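Local coordinates for geranyltranstransferase (Legionella pneumophila subsp. pneumophila, PDB 3LOM), which probably synthesises farnesyl diphosphate, and perhaps geranylgeranyl diphosphate, by magnesium-dependent condensation of allylic diphosphates with isopentenyl diphosphate, at residues I31-A35 against P36-S40; R54-L57 against V58-G62; M133-S136 against P137-A141; I292-T295 against K296-N300. All blocks are in the same frame, centred on the assembly; numbering follows the deposited sequence.

Contact 1. Residues I31-A35 against P36-S40; sequences IIIPA and PQIRS
The CG2 methyl of I33 settles between two side chains of the first turn that follows it: it lies 3.8 Å from I38 CG2 and the same 3.8 Å from R39 CB, while I33 CD1 approaches R39 CB from the other end of the isoleucine. Branching at CB suits this place: CG2 touches both I38 and R39, and the longer arm adds a second touch on R39. R39 then runs back past I33 in the opposite direction. With CG held between the backbone N and the carbonyl carbon (chi1 64°) and further bends at chi2 and chi3, the arginine folds over the preceding loop and lays one face of its guanidinium on I33 O. NH1 comes within 2.9 Å of I33 O, but the angle is too poor for a hydrogen bond, and the attraction is probably electrostatic. These contacts lie at the start of helix 36-46, where A35 is the N-cap residue and P36, which needs no N-H partner, opens the first turn. A35 O receives R39 N at 3.2 Å with an N-H...O angle of 165°, and I38 N more weakly at 3.0 Å. The small CB of A35 fits close to I38 CG1, 3.7 Å away. Further out, I38 packs on L118 and V119 of helix 113-135, and Q37 OE1 is hydrogen-bonded to T115 OG1. The second subunit also contacts the loop: S158 OG of that subunit is hydrogen-bonded to I32 O, and its L166 and S165 pack on A35 and I38.

Contact 2. Residues R54-L57 against V58-G62; sequences RPIL and VYLAG. With PO4 (phosphate ion), chain C.
Y59 CD2 touches the carbonyl oxygen of P55, one turn earlier in helix 53-64, a helix in the interior of the all-alpha isoprenoid synthase fold. The tyrosine's CB lies 3.5 Å from I56 O. With CG anti to the carbonyl carbon (chi1 -76°), the ring swings back along the helix, and CD2 comes to 3.1 Å from P55 O, which meets the ring obliquely. CE2 has already drawn away, to 3.8 Å from P55 O. At the tip, OH leaves the helix and is hydrogen-bonded to D73 OD1, while the ring stacks with Y16 of helix 5-28. A tyrosine suits this place, since its ring can stack on Y16 while its hydroxyl reaches the carboxylate of D73.

Four backbone bonds of the i to i+4 kind join the two halves, V58 to R54, Y59 to P55, L60 to I56 and A61 to L57. On another side of the helix, I56 and L60 lie side by side and point the same way, CG2 of I56 being 4.0 Å from CD1 of L60; both pack against helix 289-303. V58 and the small A61 fit against C196 and F197 of helix 178-201.

R54, bent at chi2, turns its guanidinium edge toward a phosphate ion, probably from the crystallisation liquor. R54 belongs to a GGKRIRP sequence, whose basic residues bind isopentenyl diphosphate in relatives, so the ion may mark that diphosphate site. I53 N also holds the ion, and R54 NH2 reaches PO4 O4 edge-on, 2.8 Å away.

Contact 3. Residues M133-S136 against P137-A141; sequences MRLS and PLLPA
The flat carbonyl group of L135 is gripped from two directions by the chain that turns back over it. L139 N lies almost exactly on the line of the C=O bond, 2.8 Å from L135 O, whereas L138 N, at 2.9 Å from the same oxygen, stands above the carbonyl plane, 55° out of it. P137 cannot take part as a donor. Its ring brings CD to 3.4 Å from M133 O and equally close to R134 O, so a methylene, not an N-H, faces M133 O. Proline, without an N-H, suits a chain that is turning here. L138 lays CG on R134 O at 3.7 Å. L135 and L139 run side by side with their CD2 methyls 4.0 Å apart, and both reach I147 of helix 141-155, for which P140 is the N-cap. Polar ends look elsewhere: R134 NH2 makes a salt bridge with E30, and S136 OG returns to L132 O. V145 of the second subunit packs on S136. In this turn between two helices, then, one oxygen serves the N-H groups of both L138 and L139, while proline brings none to be satisfied.

Contact 4. Residues I292-T295 against K296-N300; sequences IELT and KQLQN
L294 and L298 supply the apolar part of this contact on helix 289-303: CG of L294 lies 3.9 Å from CD1 of L298, the two side chains crossing at a slant one turn apart. L294, with CG anti to the backbone N (chi1 178°), also brings CD1 to 4.1 Å from Q297 OE1. Leucine fits here because this side of the helix meets I53 of helix 53-64 and F226 of helix 209-236.

Among polar side chains, E293 bends at chi2 so that its carboxylate comes beside the Q297 amide, the two planes nearly perpendicular at 82°. E293 OE1 comes within 2.9 Å of Q297 NE2, yet the angle is too poor for a hydrogen bond. T295 OG1 bonds back to L291 O and outward to Y218 OH; threonine serves well, its hydroxyl tied to its own helix while the side chain also packs on I222 and Y274. K296, on the exposed side, carries its amine away.

The backbone supplies the regular ladder: K296 N to I292 O, Q297 N to E293 O, L298 N to L294 O and Q299 N to T295 O, each 2.8 to 2.9 Å long. An apolar stripe beside polar side chains marks an amphipathic helix, here close to the C terminus of the all-alpha isoprenoid synthase fold.

Overall arrangement
Contact 2 is the buried core of the set, contacts 1 and 4 are partly buried, and contact 3 lies at the surface. Contacts 2 and 4 touch directly: L294 CD2 meets L60 CD1 at 3.7 Å, joining helix 53-64 to helix 289-303. Both are runs of continuous helix, so regular backbone bonds dominate. Contacts 1 and 3, by contrast, are a helix start and a turn, each using proline and one carbonyl that receives two N-H groups, one of them weakly in contact 1; both reach the second subunit, and their nearest atoms are about 5 Å apart. Contacts 1 and 4 lie on opposite sides of the chain's centre. Contact 2 alone includes a bound phosphate.

Contact 1. Residues I31-A35 against P36-S40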
loop_
_atom_site.group_PDB
_atom_site.type_symbol
_atom_site.label_atom_id
_atom_site.label_comp_id
_atom_site.label_asym_id
_atom_site.label_seq_id
_atom_site.Cartn_x
_atom_site.Cartn_y
_atom_site.Cartn_z
ATOM N N ILE A 31 -8.984 -12.538 -8.564
ATOM C CA ILE A 31 -8.733 -12.355 -7.124
ATOM C C ILE A 31 -9.971 -12.693 -6.299
ATOM O O ILE A 31 -11.094 -12.355 -6.686
ATOM C CB ILE A 31 -8.343 -10.899 -6.759
ATOM C CG1 ILE A 31 -7.542 -10.244 -7.874
ATOM C CG2 ILE A 31 -7.545 -10.853 -5.455
ATOM C CD1 ILE A 31 -7.884 -8.800 -8.051
ATOM N N ILE A 32 -9.748 -13.356 -5.165
ATOM C CA ILE A 32 -10.799 -13.607 -4.193
ATOM C C ILE A 32 -11.102 -12.294 -3.474
ATOM O O ILE A 32 -10.259 -11.760 -2.761
ATOM C CB ILE A 32 -10.382 -14.672 -3.144
ATOM C CG1 ILE A 32 -9.530 -15.801 -3.768
ATOM C CG2 ILE A 32 -11.611 -15.190 -2.373
ATOM C CD1 ILE A 32 -10.260 -16.757 -4.717
ATOM N N ILE A 33 -12.291 -11.753 -3.699
ATOM C CA ILE A 33 -12.705 -10.516 -3.045
ATOM C C ILE A 33 -13.964 -10.815 -2.231
ATOM O O ILE A 33 -15.067 -10.727 -2.758
ATOM C CB ILE A 33 -12.956 -9.381 -4.080
ATOM C CG1 ILE A 33 -11.787 -9.293 -5.074
ATOM C CG2 ILE A 33 -13.166 -8.037 -3.368
ATOM C CD1 ILE A 33 -11.998 -8.360 -6.249
ATOM N N PRO A 34 -13.802 -11.200 -0.946
ATOM C CA PRO A 34 -14.941 -11.632 -0.120
ATOM C C PRO A 34 -16.021 -10.572 0.145
ATOM O O PRO A 34 -17.152 -10.937 0.467
ATOM C CB PRO A 34 -14.278 -12.058 1.197
ATOM C CG PRO A 34 -12.874 -12.406 0.812
ATOM C CD PRO A 34 -12.524 -11.390 -0.231
ATOM N N ALA A 35 -15.688 -9.288 0.017
ATOM C CA ALA A 35 -16.681 -8.229 0.227
ATOM C C ALA A 35 -17.249 -7.697 -1.089
ATOM O O ALA A 35 -16.501 -7.141 -1.892
ATOM C CB ALA A 35 -16.092 -7.090 1.045
ATOM N N PRO A 36 -18.575 -7.866 -1.307
ATOM C CA PRO A 36 -19.260 -7.345 -2.499
ATOM C C PRO A 36 -19.138 -5.835 -2.700
ATOM O O PRO A 36 -19.001 -5.401 -3.847
ATOM C CB PRO A 36 -20.718 -7.766 -2.281
ATOM C CG PRO A 36 -20.597 -9.031 -1.492
ATOM C CD PRO A 36 -19.456 -8.774 -0.542
ATOM N N GLN A 37 -19.168 -5.058 -1.611
ATOM C CA GLN A 37 -18.907 -3.609 -1.661
ATOM C C GLN A 37 -17.542 -3.304 -2.255
ATOM O O GLN A 37 -17.396 -2.364 -3.035
ATOM C CB GLN A 37 -18.963 -2.971 -0.270
ATOM C CG GLN A 37 -20.304 -2.439 0.150
ATOM C CD GLN A 37 -20.659 -1.123 -0.502
ATOM O OE1 GLN A 37 -20.088 -0.077 -0.190
ATOM N NE2 GLN A 37 -21.629 -1.163 -1.400
ATOM N N ILE A 38 -16.542 -4.094 -1.875
ATOM C CA ILE A 38 -15.187 -3.870 -2.372
ATOM C C ILE A 38 -15.096 -4.137 -3.874
ATOM O O ILE A 38 -14.700 -3.236 -4.615
ATOM C CB ILE A 38 -14.113 -4.620 -1.539
ATOM C CG1 ILE A 38 -14.126 -4.127 -0.084
ATOM C CG2 ILE A 38 -12.714 -4.470 -2.150
ATOM C CD1 ILE A 38 -13.911 -2.622 0.111
ATOM N N ARG A 39 -15.505 -5.324 -4.330
ATOM C CA ARG A 39 -15.430 -5.634 -5.775
ATOM C C ARG A 39 -16.302 -4.724 -6.638
ATOM O O ARG A 39 -15.931 -4.396 -7.766
ATOM C CB ARG A 39 -15.643 -7.126 -6.109
ATOM C CG ARG A 39 -16.992 -7.704 -5.781
ATOM C CD ARG A 39 -16.887 -8.807 -4.749
ATOM N NE ARG A 39 -17.140 -10.136 -5.297
ATOM C CZ ARG A 39 -17.606 -11.164 -4.590
ATOM N NH1 ARG A 39 -17.877 -11.026 -3.297
ATOM N NH2 ARG A 39 -17.806 -12.334 -5.174
ATOM N N SER A 40 -17.426 -4.271 -6.090
ATOM C CA SER A 40 -18.248 -3.295 -6.791
ATOM C C SER A 40 -17.540 -1.942 -6.915
ATOM O O SER A 40 -17.512 -1.348 -7.997
ATOM C CB SER A 40 -19.615 -3.138 -6.122
ATOM O OG SER A 40 -20.391 -2.164 -6.803
#

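Contact 2. Residues R54-L57 against V58-G62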
loop_
_atom_site.group_PDB
_atom_site.type_symbol
_atom_site.label_atom_id
_atom_site.label_comp_id
_atom_site.label_asym_id
_atom_site.label_seq_id
_atom_site.Cartn_x
_atom_site.Cartn_y
_atom_site.Cartn_z
ATOM N N ARG A 54 -0.523 6.884 -17.896
ATOM C CA ARG A 54 0.560 6.058 -17.336
ATOM C C ARG A 54 0.741 4.649 -17.953
ATOM O O ARG A 54 1.879 4.290 -18.273
ATOM C CB ARG A 54 0.513 6.016 -15.797
ATOM C CG ARG A 54 0.899 7.332 -15.143
ATOM C CD ARG A 54 0.171 7.544 -13.825
ATOM N NE ARG A 54 0.332 8.906 -13.315
ATOM C CZ ARG A 54 -0.437 9.941 -13.651
ATOM N NH1 ARG A 54 -0.204 11.141 -13.128
ATOM N NH2 ARG A 54 -1.437 9.786 -14.510
ATOM N N PRO A 55 -0.352 3.854 -18.130
ATOM C CA PRO A 55 -0.177 2.572 -18.829
ATOM C C PRO A 55 0.344 2.679 -20.256
ATOM O O PRO A 55 1.151 1.855 -20.663
ATOM C CB PRO A 55 -1.595 1.996 -18.862
ATOM C CG PRO A 55 -2.210 2.519 -17.685
ATOM C CD PRO A 55 -1.698 3.924 -17.531
ATOM N N ILE A 56 -0.123 3.683 -20.994
ATOM C CA ILE A 56 0.321 3.930 -22.362
ATOM C C ILE A 56 1.827 4.210 -22.423
ATOM O O ILE A 56 2.534 3.638 -23.259
ATOM C CB ILE A 56 -0.465 5.097 -23.016
ATOM C CG1 ILE A 56 -1.971 4.805 -22.998
ATOM C CG2 ILE A 56 0.013 5.334 -24.452
ATOM C CD1 ILE A 56 -2.855 6.026 -23.254
ATOM N N LEU A 57 2.306 5.065 -21.517
ATOM C CA LEU A 57 3.732 5.396 -21.421
ATOM C C LEU A 57 4.569 4.165 -21.128
ATOM O O LEU A 57 5.625 3.992 -21.722
ATOM C CB LEU A 57 3.985 6.469 -20.357
ATOM C CG LEU A 57 3.430 7.866 -20.634
ATOM C CD1 LEU A 57 3.416 8.691 -19.353
ATOM C CD2 LEU A 57 4.200 8.573 -21.747
ATOM N N VAL A 58 4.078 3.311 -20.230
ATOM C CA VAL A 58 4.662 1.986 -19.989
ATOM C C VAL A 58 4.756 1.132 -21.262
ATOM O O VAL A 58 5.797 0.524 -21.528
ATOM C CB VAL A 58 3.876 1.235 -18.886
ATOM C CG1 VAL A 58 4.234 -0.249 -18.830
ATOM C CG2 VAL A 58 4.147 1.874 -17.563
ATOM N N TYR A 59 3.680 1.110 -22.049
ATOM C CA TYR A 59 3.645 0.328 -23.287
ATOM C C TYR A 59 4.602 0.872 -24.333
ATOM O O TYR A 59 5.338 0.112 -24.950
ATOM C CB TYR A 59 2.225 0.255 -23.861
ATOM C CG TYR A 59 1.315 -0.707 -23.124
ATOM C CD1 TYR A 59 1.692 -2.037 -22.925
ATOM C CD2 TYR A 59 0.071 -0.297 -22.646
ATOM C CE1 TYR A 59 0.863 -2.927 -22.253
ATOM C CE2 TYR A 59 -0.765 -1.182 -21.971
ATOM C CZ TYR A 59 -0.362 -2.493 -21.782
ATOM O OH TYR A 59 -1.183 -3.375 -21.120
ATOM N N LEU A 60 4.599 2.191 -24.504
ATOM C CA LEU A 60 5.416 2.852 -25.519
ATOM C C LEU A 60 6.911 2.869 -25.195
ATOM O O LEU A 60 7.741 2.693 -26.092
ATOM C CB LEU A 60 4.900 4.266 -25.779
ATOM C CG LEU A 60 3.546 4.329 -26.486
ATOM C CD1 LEU A 60 3.170 5.762 -26.808
ATOM C CD2 LEU A 60 3.572 3.489 -27.751
ATOM N N ALA A 61 7.242 3.067 -23.920
ATOM C CA ALA A 61 8.626 3.002 -23.458
ATOM C C ALA A 61 9.131 1.568 -23.458
ATOM O O ALA A 61 10.314 1.322 -23.706
ATOM C CB ALA A 61 8.766 3.611 -22.068
ATOM N N GLY A 62 8.229 0.631 -23.173
ATOM C CA GLY A 62 8.552 -0.794 -23.176
ATOM C C GLY A 62 8.852 -1.340 -24.561
ATOM O O GLY A 62 9.674 -2.243 -24.712
HETATM P P PO4 C . -4.900 10.651 -16.192
HETATM O O1 PO4 C . -5.388 11.813 -17.020
HETATM O O2 PO4 C . -6.028 10.145 -15.319
HETATM O O3 PO4 C . -4.427 9.541 -17.101
HETATM O O4 PO4 C . -3.755 11.125 -15.328
#

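Contact 3. Residues M133-S136 against P137-A141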
loop_
_atom_site.group_PDB
_atom_site.type_symbol
_atom_site.label_atom_id
_atom_site.label_comp_id
_atom_site.label_asym_id
_atom_site.label_seq_id
_atom_site.Cartn_x
_atom_site.Cartn_y
_atom_site.Cartn_z
ATOM N N MET A 133 3.169 -11.706 -7.881
ATOM C CA MET A 133 2.704 -13.018 -8.353
ATOM C C MET A 133 2.805 -13.204 -9.879
ATOM O O MET A 133 3.142 -14.291 -10.353
ATOM C CB MET A 133 1.302 -13.376 -7.808
ATOM C CG MET A 133 0.120 -12.559 -8.343
ATOM S SD MET A 133 -1.451 -12.891 -7.500
ATOM C CE MET A 133 -2.510 -11.697 -8.326
ATOM N N ARG A 134 2.523 -12.141 -10.636
ATOM C CA ARG A 134 2.487 -12.228 -12.104
ATOM C C ARG A 134 3.839 -12.080 -12.813
ATOM O O ARG A 134 4.023 -12.642 -13.896
ATOM C CB ARG A 134 1.466 -11.250 -12.705
ATOM C CG ARG A 134 0.027 -11.450 -12.236
ATOM C CD ARG A 134 -0.589 -12.718 -12.813
ATOM N NE ARG A 134 -1.917 -12.985 -12.266
ATOM C CZ ARG A 134 -3.055 -12.526 -12.782
ATOM N NH1 ARG A 134 -3.045 -11.760 -13.870
ATOM N NH2 ARG A 134 -4.209 -12.829 -12.205
ATOM N N LEU A 135 4.770 -11.329 -12.223
ATOM C CA LEU A 135 6.108 -11.166 -12.815
ATOM C C LEU A 135 7.042 -12.344 -12.539
ATOM O O LEU A 135 7.959 -12.599 -13.320
ATOM C CB LEU A 135 6.784 -9.865 -12.356
ATOM C CG LEU A 135 6.292 -8.508 -12.867
ATOM C CD1 LEU A 135 7.042 -7.393 -12.160
ATOM C CD2 LEU A 135 6.432 -8.373 -14.372
ATOM N N SER A 136 6.805 -13.042 -11.429
ATOM C CA SER A 136 7.666 -14.132 -10.966
ATOM C C SER A 136 7.837 -15.360 -11.881
ATOM O O SER A 136 8.904 -15.978 -11.857
ATOM C CB SER A 136 7.253 -14.575 -9.563
ATOM O OG SER A 136 7.614 -13.589 -8.618
ATOM N N PRO A 137 6.806 -15.736 -12.672
ATOM C CA PRO A 137 7.159 -16.775 -13.648
ATOM C C PRO A 137 7.889 -16.227 -14.883
ATOM O O PRO A 137 8.512 -16.999 -15.615
ATOM C CB PRO A 137 5.796 -17.363 -14.054
ATOM C CG PRO A 137 4.819 -16.870 -13.024
ATOM C CD PRO A 137 5.342 -15.542 -12.606
ATOM N N LEU A 138 7.830 -14.912 -15.095
ATOM C CA LEU A 138 8.342 -14.298 -16.325
ATOM C C LEU A 138 9.749 -13.690 -16.226
ATOM O O LEU A 138 10.500 -13.699 -17.205
ATOM C CB LEU A 138 7.362 -13.242 -16.846
ATOM C CG LEU A 138 5.879 -13.611 -16.988
ATOM C CD1 LEU A 138 5.104 -12.422 -17.534
ATOM C CD2 LEU A 138 5.667 -14.842 -17.876
ATOM N N LEU A 139 10.093 -13.162 -15.054
ATOM C CA LEU A 139 11.358 -12.455 -14.846
ATOM C C LEU A 139 12.143 -13.073 -13.687
ATOM O O LEU A 139 11.546 -13.713 -12.814
ATOM C CB LEU A 139 11.083 -10.971 -14.573
ATOM C CG LEU A 139 11.246 -9.887 -15.652
ATOM C CD1 LEU A 139 11.120 -10.379 -17.090
ATOM C CD2 LEU A 139 10.282 -8.733 -15.396
ATOM N N PRO A 140 13.485 -12.894 -13.672
ATOM C CA PRO A 140 14.234 -13.301 -12.478
ATOM C C PRO A 140 13.760 -12.538 -11.235
ATOM O O PRO A 140 13.344 -11.374 -11.327
ATOM C CB PRO A 140 15.681 -12.921 -12.817
ATOM C CG PRO A 140 15.732 -12.864 -14.298
ATOM C CD PRO A 140 14.379 -12.391 -14.735
ATOM N N ALA A 141 13.826 -13.207 -10.090
ATOM C CA ALA A 141 13.315 -12.687 -8.834
ATOM C C ALA A 141 13.942 -11.346 -8.433
ATOM O O ALA A 141 13.271 -10.487 -7.851
ATOM C CB ALA A 141 13.507 -13.722 -7.743
#

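Contact 4. Residues I292-T295 against K296-N300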
loop_
_atom_site.group_PDB
_atom_site.type_symbol
_atom_site.label_atom_id
_atom_site.label_comp_id
_atom_site.label_asym_id
_atom_site.label_seq_id
_atom_site.Cartn_x
_atom_site.Cartn_y
_atom_site.Cartn_z
ATOM N N ILE A 292 6.260 9.996 -30.040
ATOM C CA ILE A 292 6.377 11.387 -30.488
ATOM C C ILE A 292 5.008 11.957 -30.878
ATOM O O ILE A 292 4.682 13.103 -30.540
ATOM C CB ILE A 292 7.414 11.518 -31.647
ATOM C CG1 ILE A 292 8.827 11.234 -31.124
ATOM C CG2 ILE A 292 7.368 12.902 -32.301
ATOM C CD1 ILE A 292 9.798 10.731 -32.183
ATOM N N GLU A 293 4.206 11.139 -31.557
ATOM C CA GLU A 293 2.845 11.520 -31.947
ATOM C C GLU A 293 1.945 11.683 -30.720
ATOM O O GLU A 293 1.125 12.602 -30.672
ATOM C CB GLU A 293 2.253 10.500 -32.930
ATOM C CG GLU A 293 1.290 11.096 -33.967
ATOM C CD GLU A 293 -0.099 11.400 -33.410
ATOM O OE1 GLU A 293 -0.646 10.558 -32.663
ATOM O OE2 GLU A 293 -0.645 12.482 -33.725
ATOM N N LEU A 294 2.109 10.800 -29.734
ATOM C CA LEU A 294 1.396 10.927 -28.460
ATOM C C LEU A 294 1.792 12.207 -27.718
ATOM O O LEU A 294 0.931 12.917 -27.193
ATOM C CB LEU A 294 1.624 9.700 -27.566
ATOM C CG LEU A 294 0.946 9.766 -26.190
ATOM C CD1 LEU A 294 -0.570 9.679 -26.310
ATOM C CD2 LEU A 294 1.487 8.709 -25.238
ATOM N N THR A 295 3.096 12.490 -27.698
ATOM C CA THR A 295 3.648 13.698 -27.086
ATOM C C THR A 295 3.070 14.946 -27.745
ATOM O O THR A 295 2.682 15.896 -27.059
ATOM C CB THR A 295 5.187 13.713 -27.179
ATOM O OG1 THR A 295 5.708 12.453 -26.734
ATOM C CG2 THR A 295 5.780 14.829 -26.332
ATOM N N LYS A 296 2.982 14.918 -29.074
ATOM C CA LYS A 296 2.400 16.019 -29.831
ATOM C C LYS A 296 0.894 16.145 -29.600
ATOM O O LYS A 296 0.355 17.250 -29.656
ATOM C CB LYS A 296 2.724 15.887 -31.321
ATOM C CG LYS A 296 2.798 17.224 -32.039
ATOM C CD LYS A 296 4.017 17.304 -32.943
ATOM C CE LYS A 296 4.387 18.755 -33.216
ATOM N NZ LYS A 296 5.734 18.884 -33.833
ATOM N N GLN A 297 0.228 15.021 -29.330
ATOM C CA GLN A 297 -1.184 15.030 -28.930
ATOM C C GLN A 297 -1.356 15.649 -27.543
ATOM O O GLN A 297 -2.279 16.435 -27.315
ATOM C CB GLN A 297 -1.780 13.617 -28.947
ATOM C CG GLN A 297 -2.227 13.113 -30.315
ATOM C CD GLN A 297 -2.883 11.737 -30.260
ATOM O OE1 GLN A 297 -3.087 11.166 -29.184
ATOM N NE2 GLN A 297 -3.218 11.198 -31.427
ATOM N N LEU A 298 -0.456 15.293 -26.626
ATOM C CA LEU A 298 -0.462 15.828 -25.264
ATOM C C LEU A 298 -0.100 17.309 -25.221
ATOM O O LEU A 298 -0.582 18.037 -24.360
ATOM C CB LEU A 298 0.485 15.027 -24.366
ATOM C CG LEU A 298 0.071 13.599 -24.009
ATOM C CD1 LEU A 298 1.300 12.751 -23.732
ATOM C CD2 LEU A 298 -0.879 13.580 -22.820
ATOM N N GLN A 299 0.747 17.744 -26.150
ATOM C CA GLN A 299 1.094 19.158 -26.286
ATOM C C GLN A 299 -0.074 19.999 -26.809
ATOM O O GLN A 299 -0.301 21.116 -26.332
ATOM C CB GLN A 299 2.333 19.325 -27.178
ATOM C CG GLN A 299 2.790 20.773 -27.366
ATOM C CD GLN A 299 4.189 20.900 -27.948
ATOM O OE1 GLN A 299 4.768 21.987 -27.953
ATOM N NE2 GLN A 299 4.744 19.791 -28.432
ATOM N N ASN A 300 -0.825 19.449 -27.761
ATOM C CA ASN A 300 -1.865 20.204 -28.472
ATOM C C ASN A 300 -3.190 20.457 -27.726
ATOM O O ASN A 300 -4.040 21.203 -28.222
ATOM C CB ASN A 300 -2.123 19.607 -29.867
ATOM C CG ASN A 300 -0.971 19.857 -30.842
ATOM O OD1 ASN A 300 0.154 20.175 -30.442
ATOM N ND2 ASN A 300 -1.250 19.697 -32.132
#